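Local coordinates for protein methyltransferase (Pyrococcus horikoshii, PDB 1IXK) that probably transfers a methyl group from S-adenosyl-L-methionine to carbon 5 of cytidine in tRNA, at residues 25-30 and 249-254; 49-54 and 76-81; 99-104 and 164-169. All coordinates share one frame; numbering follows the deposited sequence.

Contact 1: 25-30 and 249-254; sequences FQLWGE and LEPEEN
W28 sets the edge of its indole, at CH2, against O and CB of L249, and this pair accounts for more than half of the surface buried between 25-30 and 249-254. CH2 lies 3.7 Å from O of L249 and 3.8 Å from CB of the same residue, with the carbonyl oxygen at the ring edge, near the indole plane. The two side chains meet at a slant. NE1 of W28 is turned to another partner, the hydroxyl of Y298, while O of L249 accepts a hydrogen bond from R296, so the polar atoms beside this apolar touch are satisfied. On one indole face sits CB of the preceding L27, 3.7 Å above the plane and offset toward the rim. Helix 18-28 ends here, in the family's N-terminal region, whereas 249-254 lies in the loop that follows strand 240-246 of the class I methyltransferase sheet and leads into helix 255-264; the segment begins two residues after C247, the predicted nucleophile. L27 is the second point of contact. Its two methyls reach the CG corner of the P251 ring, CD1 lying 3.9 Å from CG of P251 and CD2 4.0 Å from that same carbon. Close by, R23 of the same helix forms salt bridges with E250 and E252.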
# COMPACT_ATOMS: atom_id res chain seq x y z
N PHE A 25 18.63 -9.59 -11.15
CA PHE A 25 18.94 -9.78 -12.56
C PHE A 25 18.15 -10.97 -13.12
O PHE A 25 17.73 -10.96 -14.27
CB PHE A 25 20.44 -9.98 -12.77
CG PHE A 25 20.83 -10.18 -14.21
CD1 PHE A 25 20.89 -11.45 -14.77
CD2 PHE A 25 21.09 -9.08 -15.03
CE1 PHE A 25 21.21 -11.63 -16.12
CE2 PHE A 25 21.41 -9.25 -16.38
CZ PHE A 25 21.47 -10.53 -16.92
N GLN A 26 17.95 -12.00 -12.30
CA GLN A 26 17.19 -13.17 -12.74
C GLN A 26 15.71 -12.83 -12.91
O GLN A 26 15.01 -13.45 -13.72
CB GLN A 26 17.32 -14.30 -11.72
CG GLN A 26 18.75 -14.77 -11.52
CD GLN A 26 18.83 -15.93 -10.55
OE1 GLN A 26 18.30 -15.86 -9.45
NE2 GLN A 26 19.51 -16.99 -10.96
N LEU A 27 15.24 -11.85 -12.16
CA LEU A 27 13.84 -11.45 -12.23
C LEU A 27 13.55 -10.43 -13.32
O LEU A 27 12.52 -10.52 -14.00
CB LEU A 27 13.39 -10.89 -10.87
CG LEU A 27 13.30 -11.91 -9.73
CD1 LEU A 27 13.10 -11.20 -8.40
CD2 LEU A 27 12.15 -12.87 -10.01
N TRP A 28 14.46 -9.47 -13.50
CA TRP A 28 14.23 -8.42 -14.49
C TRP A 28 15.33 -8.21 -15.53
O TRP A 28 15.22 -7.31 -16.37
CB TRP A 28 13.96 -7.10 -13.75
CG TRP A 28 12.78 -7.18 -12.82
CD1 TRP A 28 11.47 -7.27 -13.17
CD2 TRP A 28 12.82 -7.25 -11.39
NE1 TRP A 28 10.68 -7.38 -12.05
CE2 TRP A 28 11.48 -7.37 -10.94
CE3 TRP A 28 13.85 -7.20 -10.44
CZ2 TRP A 28 11.15 -7.46 -9.58
CZ3 TRP A 28 13.52 -7.30 -9.09
CH2 TRP A 28 12.18 -7.42 -8.67
N GLY A 29 16.38 -9.02 -15.49
CA GLY A 29 17.45 -8.86 -16.46
C GLY A 29 18.11 -7.50 -16.35
O GLY A 29 18.27 -6.97 -15.25
N GLU A 30 18.48 -6.91 -17.49
CA GLU A 30 19.13 -5.60 -17.50
C GLU A 30 18.32 -4.49 -16.84
O GLU A 30 18.87 -3.50 -16.38
CB GLU A 30 19.50 -5.19 -18.94
CG GLU A 30 18.34 -5.22 -19.93
CD GLU A 30 18.13 -6.60 -20.55
OE1 GLU A 30 17.83 -7.56 -19.81
OE2 GLU A 30 18.27 -6.71 -21.79
N LEU A 249 9.94 -5.87 -3.33
CA LEU A 249 10.13 -6.37 -4.68
C LEU A 249 10.25 -7.89 -4.67
O LEU A 249 10.16 -8.53 -5.72
CB LEU A 249 11.40 -5.79 -5.29
CG LEU A 249 11.45 -4.29 -5.56
CD1 LEU A 249 12.87 -3.89 -5.95
CD2 LEU A 249 10.46 -3.94 -6.65
N GLU A 250 10.44 -8.46 -3.49
CA GLU A 250 10.64 -9.91 -3.35
C GLU A 250 9.41 -10.77 -3.62
O GLU A 250 8.36 -10.59 -3.01
CB GLU A 250 11.15 -10.26 -1.94
CG GLU A 250 12.26 -9.37 -1.37
CD GLU A 250 13.40 -9.15 -2.34
OE1 GLU A 250 13.80 -10.10 -3.04
OE2 GLU A 250 13.92 -8.01 -2.38
N PRO A 251 9.55 -11.74 -4.54
CA PRO A 251 8.42 -12.62 -4.85
C PRO A 251 7.96 -13.39 -3.61
O PRO A 251 6.78 -13.70 -3.48
CB PRO A 251 8.98 -13.54 -5.93
CG PRO A 251 9.98 -12.67 -6.63
CD PRO A 251 10.66 -11.96 -5.48
N GLU A 252 8.90 -13.69 -2.71
CA GLU A 252 8.56 -14.44 -1.50
C GLU A 252 7.53 -13.74 -0.61
O GLU A 252 6.76 -14.39 0.09
CB GLU A 252 9.82 -14.75 -0.67
CG GLU A 252 10.75 -15.80 -1.28
CD GLU A 252 11.75 -15.22 -2.26
OE1 GLU A 252 11.60 -14.04 -2.66
OE2 GLU A 252 12.70 -15.96 -2.63
N GLU A 253 7.53 -12.41 -0.64
CA GLU A 253 6.59 -11.64 0.17
C GLU A 253 5.37 -11.22 -0.64
O GLU A 253 4.41 -10.68 -0.09
CB GLU A 253 7.26 -10.36 0.70
CG GLU A 253 8.51 -10.58 1.54
CD GLU A 253 9.19 -9.26 1.88
OE1 GLU A 253 8.64 -8.48 2.68
OE2 GLU A 253 10.28 -9.01 1.33
N ASN A 254 5.41 -11.48 -1.94
CA ASN A 254 4.32 -11.09 -2.83
C ASN A 254 3.63 -12.26 -3.53
O ASN A 254 2.71 -12.88 -2.98
CB ASN A 254 4.84 -10.11 -3.89
CG ASN A 254 5.38 -8.82 -3.28
OD1 ASN A 254 4.93 -8.39 -2.22
ND2 ASN A 254 6.32 -8.18 -3.97

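Contact 2: 49-54 and 76-81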
# COMPACT_ATOMS: atom_id res chain seq x y z
N VAL A 49 -6.89 14.62 -1.38
CA VAL A 49 -7.94 15.55 -0.97
C VAL A 49 -8.88 14.83 -0.01
O VAL A 49 -9.33 13.72 -0.29
CB VAL A 49 -8.78 16.02 -2.18
CG1 VAL A 49 -9.91 16.92 -1.70
CG2 VAL A 49 -7.89 16.74 -3.19
N ASN A 50 -9.16 15.45 1.13
CA ASN A 50 -10.07 14.85 2.10
C ASN A 50 -11.49 15.26 1.72
O ASN A 50 -11.96 16.34 2.09
CB ASN A 50 -9.74 15.32 3.52
CG ASN A 50 -10.73 14.80 4.54
OD1 ASN A 50 -11.47 13.85 4.28
ND2 ASN A 50 -10.74 15.41 5.72
N THR A 51 -12.15 14.39 0.98
CA THR A 51 -13.50 14.66 0.51
C THR A 51 -14.54 14.68 1.63
O THR A 51 -15.72 14.95 1.38
CB THR A 51 -13.91 13.67 -0.58
OG1 THR A 51 -13.82 12.33 -0.08
CG2 THR A 51 -12.99 13.82 -1.78
N LEU A 52 -14.11 14.39 2.85
CA LEU A 52 -15.03 14.43 3.98
C LEU A 52 -15.24 15.91 4.31
O LEU A 52 -16.24 16.27 4.93
CB LEU A 52 -14.45 13.73 5.20
CG LEU A 52 -14.49 12.20 5.27
CD1 LEU A 52 -13.87 11.74 6.57
CD2 LEU A 52 -15.94 11.72 5.18
N LYS A 53 -14.30 16.74 3.88
CA LYS A 53 -14.37 18.18 4.15
C LYS A 53 -14.43 19.10 2.94
O LYS A 53 -14.83 20.25 3.07
CB LYS A 53 -13.18 18.60 5.02
CG LYS A 53 -13.22 18.06 6.44
CD LYS A 53 -12.18 18.75 7.30
CE LYS A 53 -12.39 18.44 8.77
NZ LYS A 53 -11.51 19.28 9.62
N ILE A 54 -14.05 18.60 1.76
CA ILE A 54 -14.08 19.43 0.57
C ILE A 54 -13.97 18.61 -0.71
O ILE A 54 -13.33 17.56 -0.73
CB ILE A 54 -12.93 20.47 0.61
CG1 ILE A 54 -13.03 21.42 -0.59
CG2 ILE A 54 -11.59 19.74 0.61
CD1 ILE A 54 -11.98 22.51 -0.59
N ALA A 76 -5.89 7.00 -8.16
CA ALA A 76 -6.68 7.61 -7.09
C ALA A 76 -7.17 8.99 -7.53
O ALA A 76 -6.38 9.91 -7.70
CB ALA A 76 -5.83 7.73 -5.83
N LYS A 77 -8.48 9.12 -7.70
CA LYS A 77 -9.06 10.39 -8.14
C LYS A 77 -8.80 11.56 -7.19
O LYS A 77 -8.76 12.72 -7.62
CB LYS A 77 -10.57 10.24 -8.36
CG LYS A 77 -11.33 9.81 -7.12
CD LYS A 77 -12.84 9.87 -7.35
CE LYS A 77 -13.26 8.96 -8.50
NZ LYS A 77 -12.88 7.55 -8.25
N GLU A 78 -8.61 11.26 -5.91
CA GLU A 78 -8.36 12.29 -4.90
C GLU A 78 -6.87 12.59 -4.70
O GLU A 78 -6.51 13.49 -3.95
CB GLU A 78 -8.94 11.86 -3.54
CG GLU A 78 -10.46 11.66 -3.48
CD GLU A 78 -10.92 10.33 -4.06
OE1 GLU A 78 -10.10 9.41 -4.23
OE2 GLU A 78 -12.14 10.21 -4.33
N GLY A 79 -6.00 11.84 -5.38
CA GLY A 79 -4.57 12.03 -5.21
C GLY A 79 -3.84 12.83 -6.27
O GLY A 79 -4.13 12.71 -7.46
N PHE A 80 -2.88 13.64 -5.84
CA PHE A 80 -2.09 14.47 -6.74
C PHE A 80 -0.66 14.54 -6.23
O PHE A 80 -0.42 14.45 -5.03
CB PHE A 80 -2.67 15.89 -6.77
CG PHE A 80 -4.10 15.96 -7.23
CD1 PHE A 80 -4.40 16.16 -8.57
CD2 PHE A 80 -5.14 15.81 -6.32
CE1 PHE A 80 -5.72 16.21 -9.01
CE2 PHE A 80 -6.47 15.86 -6.74
CZ PHE A 80 -6.76 16.06 -8.08
N CYS A 81 0.29 14.70 -7.15
CA CYS A 81 1.69 14.82 -6.76
C CYS A 81 2.19 16.19 -7.24
O CYS A 81 1.97 16.59 -8.39
CB CYS A 81 2.53 13.68 -7.34
SG CYS A 81 2.15 12.04 -6.64
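V49 and E78 meet through their backbones first: N of V49 donates to O of E78 over 2.8 Å, a nearly straight bond with an N-H...O angle of 165° and the donor tilted 25° from the carbonyl plane. Strand 46-49 ends here beside strand 79-82, its antiparallel neighbour in the four-stranded sheet of the N-terminal region, and E78 belongs to the type I turn from A76 to G79 that leads into the latter strand. The side chain of E78 can be followed outward from this bond. Its CB lies 3.8 Å from O of V49. CG goes on to the methyl CG2 of T51 at 3.7 Å, the two side chains crossing at about a right angle, and keeps O of V49 as a second neighbour at 4.0 Å. There the chain bends, with chi2 at 78°, and the carboxylate leaves the 49-54 segment for helix 131-139, where OE1 is hydrogen-bonded to the hydroxyl of Y135. CG2 of V49, anti to the carbonyl carbon, lies 3.6 Å from O of E78 and 3.9 Å from CE2 of F80, whose ring it approaches obliquely. The same ring makes an edge-to-face pair with F70. Beyond the strand end, the side chain of N50 closes an Asx turn, its OD1 accepting from N of L52 at 3.1 Å, with the donor well above the amide plane. The chemistry is thus divided: one backbone bond across these segments continues the strand pairing that F80 makes with F47, methyl and methylene groups fill in around it, and the buried carboxylate of E78, supplied with a hydroxyl partner, ties the turn to helix 131-139 of the methyltransferase family region.

Contact 3: 99-104 and 164-169; sequences LIYIQE and SRLGVL
Y101 has chi1 at -176°, which puts its ring beside its own carbonyl carbon, and L166 has chi1 at -62°, which puts CG beside its backbone N, from where CD1 reaches the tyrosine ring between a strand and a helix end. The touching atoms are CD2 of Y101 and CD1 of L166, 3.8 Å apart. The side chains cross at about a right angle, and the methyl reaches the ring obliquely. The other methyl of L166, CD2, lies 4.4 Å from O of I100, a looser approach to the strand backbone. Strand 100-102 is the outermost strand at one side of the antiparallel sheet in the N-terminal region, and pairs with strand 46-49, Y101 bonding to the backbone of R48. Helix 153-166 belongs to the Rossmann-like methyltransferase part, and L166 is in its last turn, also touching S134 of helix 131-139. Immediately after it the chain leaves the helix at G167, whose positive phi of 75° accompanies a Schellman motif, one of whose two bonds runs from N of G167 to O of S164 at 3.1 Å. The side chain of Y101 also lies about 3 Å from G131 at the nearest atoms, part of the glycine-containing loop predicted to bind S-adenosyl-L-methionine.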
# COMPACT_ATOMS: atom_id res chain seq x y z
N LEU A 99 -7.91 19.54 5.07
CA LEU A 99 -8.52 19.47 3.75
C LEU A 99 -7.74 18.54 2.83
O LEU A 99 -8.26 18.07 1.82
CB LEU A 99 -8.62 20.87 3.12
CG LEU A 99 -9.46 21.87 3.92
CD1 LEU A 99 -9.75 23.09 3.05
CD2 LEU A 99 -10.77 21.21 4.36
N ILE A 100 -6.48 18.28 3.18
CA ILE A 100 -5.63 17.38 2.42
C ILE A 100 -4.77 16.57 3.39
O ILE A 100 -4.56 16.98 4.53
CB ILE A 100 -4.70 18.13 1.43
CG1 ILE A 100 -3.84 19.15 2.18
CG2 ILE A 100 -5.54 18.82 0.35
CD1 ILE A 100 -2.74 19.75 1.32
N TYR A 101 -4.29 15.42 2.92
CA TYR A 101 -3.45 14.56 3.74
C TYR A 101 -2.25 14.17 2.90
O TYR A 101 -2.39 13.80 1.73
CB TYR A 101 -4.23 13.30 4.16
CG TYR A 101 -3.45 12.40 5.09
CD1 TYR A 101 -2.60 11.41 4.59
CD2 TYR A 101 -3.54 12.55 6.47
CE1 TYR A 101 -1.86 10.59 5.45
CE2 TYR A 101 -2.80 11.74 7.34
CZ TYR A 101 -1.97 10.76 6.81
OH TYR A 101 -1.26 9.96 7.67
N ILE A 102 -1.06 14.28 3.48
CA ILE A 102 0.17 13.95 2.75
C ILE A 102 0.57 12.48 2.91
O ILE A 102 0.71 11.99 4.03
CB ILE A 102 1.36 14.82 3.23
CG1 ILE A 102 1.00 16.31 3.13
CG2 ILE A 102 2.59 14.51 2.40
CD1 ILE A 102 0.78 16.79 1.71
N GLN A 103 0.75 11.80 1.79
CA GLN A 103 1.15 10.40 1.79
C GLN A 103 1.67 10.04 0.41
O GLN A 103 1.38 10.73 -0.58
CB GLN A 103 -0.03 9.49 2.17
CG GLN A 103 -1.20 9.54 1.20
CD GLN A 103 -2.35 8.64 1.62
OE1 GLN A 103 -3.50 8.88 1.27
NE2 GLN A 103 -2.04 7.59 2.38
N GLU A 104 2.43 8.96 0.33
CA GLU A 104 2.99 8.52 -0.94
C GLU A 104 1.90 8.09 -1.91
O GLU A 104 0.85 7.59 -1.49
CB GLU A 104 3.95 7.35 -0.70
CG GLU A 104 5.15 7.71 0.16
CD GLU A 104 6.00 6.50 0.47
OE1 GLU A 104 6.35 5.76 -0.48
OE2 GLU A 104 6.33 6.29 1.66
N SER A 164 -9.09 13.24 14.00
CA SER A 164 -9.92 14.35 14.47
C SER A 164 -9.78 15.54 13.53
O SER A 164 -10.77 16.17 13.16
CB SER A 164 -9.52 14.74 15.89
OG SER A 164 -10.26 15.87 16.32
N ARG A 165 -8.55 15.85 13.15
CA ARG A 165 -8.29 16.97 12.24
C ARG A 165 -8.97 16.72 10.89
O ARG A 165 -9.43 17.66 10.24
CB ARG A 165 -6.78 17.17 12.04
CG ARG A 165 -6.45 18.11 10.88
CD ARG A 165 -5.01 18.64 10.90
NE ARG A 165 -4.00 17.59 10.78
CZ ARG A 165 -3.50 16.90 11.81
NH1 ARG A 165 -3.92 17.15 13.04
NH2 ARG A 165 -2.59 15.97 11.60
N LEU A 166 -9.03 15.45 10.48
CA LEU A 166 -9.64 15.09 9.20
C LEU A 166 -11.16 14.95 9.27
O LEU A 166 -11.82 14.79 8.24
CB LEU A 166 -9.04 13.77 8.69
CG LEU A 166 -7.53 13.80 8.41
CD1 LEU A 166 -7.03 12.40 8.08
CD2 LEU A 166 -7.25 14.75 7.26
N GLY A 167 -11.72 14.99 10.47
CA GLY A 167 -13.16 14.86 10.62
C GLY A 167 -13.67 13.44 10.43
O GLY A 167 -14.82 13.22 10.06
N VAL A 168 -12.80 12.46 10.69
CA VAL A 168 -13.16 11.05 10.55
C VAL A 168 -13.93 10.60 11.80
O VAL A 168 -13.43 10.73 12.92
CB VAL A 168 -11.90 10.20 10.38
CG1 VAL A 168 -12.27 8.71 10.37
CG2 VAL A 168 -11.20 10.59 9.08
N LEU A 169 -15.12 10.05 11.59
CA LEU A 169 -15.97 9.64 12.71
C LEU A 169 -16.28 8.15 12.82
O LEU A 169 -16.90 7.72 13.79
CB LEU A 169 -17.30 10.39 12.63
CG LEU A 169 -17.25 11.92 12.52
CD1 LEU A 169 -18.63 12.48 12.22
CD2 LEU A 169 -16.71 12.49 13.82

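Overall arrangement
Contacts 2 and 3 are neighbours on one side of the molecule, their centres 9 Å apart, and both draw on the antiparallel sheet of the N-terminal region. They join: NZ of K53 lies 2.7 Å from O of R165 and ND2 of N50 lies 2.8 Å from O of L166, both probable hydrogen bonds. Contact 1 sits on the opposite side of the chain's centre, 33 Å from contact 2 and 35 Å from contact 3 between centres. Contacts 1 and 3 each join the N-terminal and methyltransferase family regions, near different sites: L249 is about 8 Å from the predicted nucleophile C247 (here disulfide-bonded to C197) between side chains, and Y101 borders the predicted cofactor loop at G131.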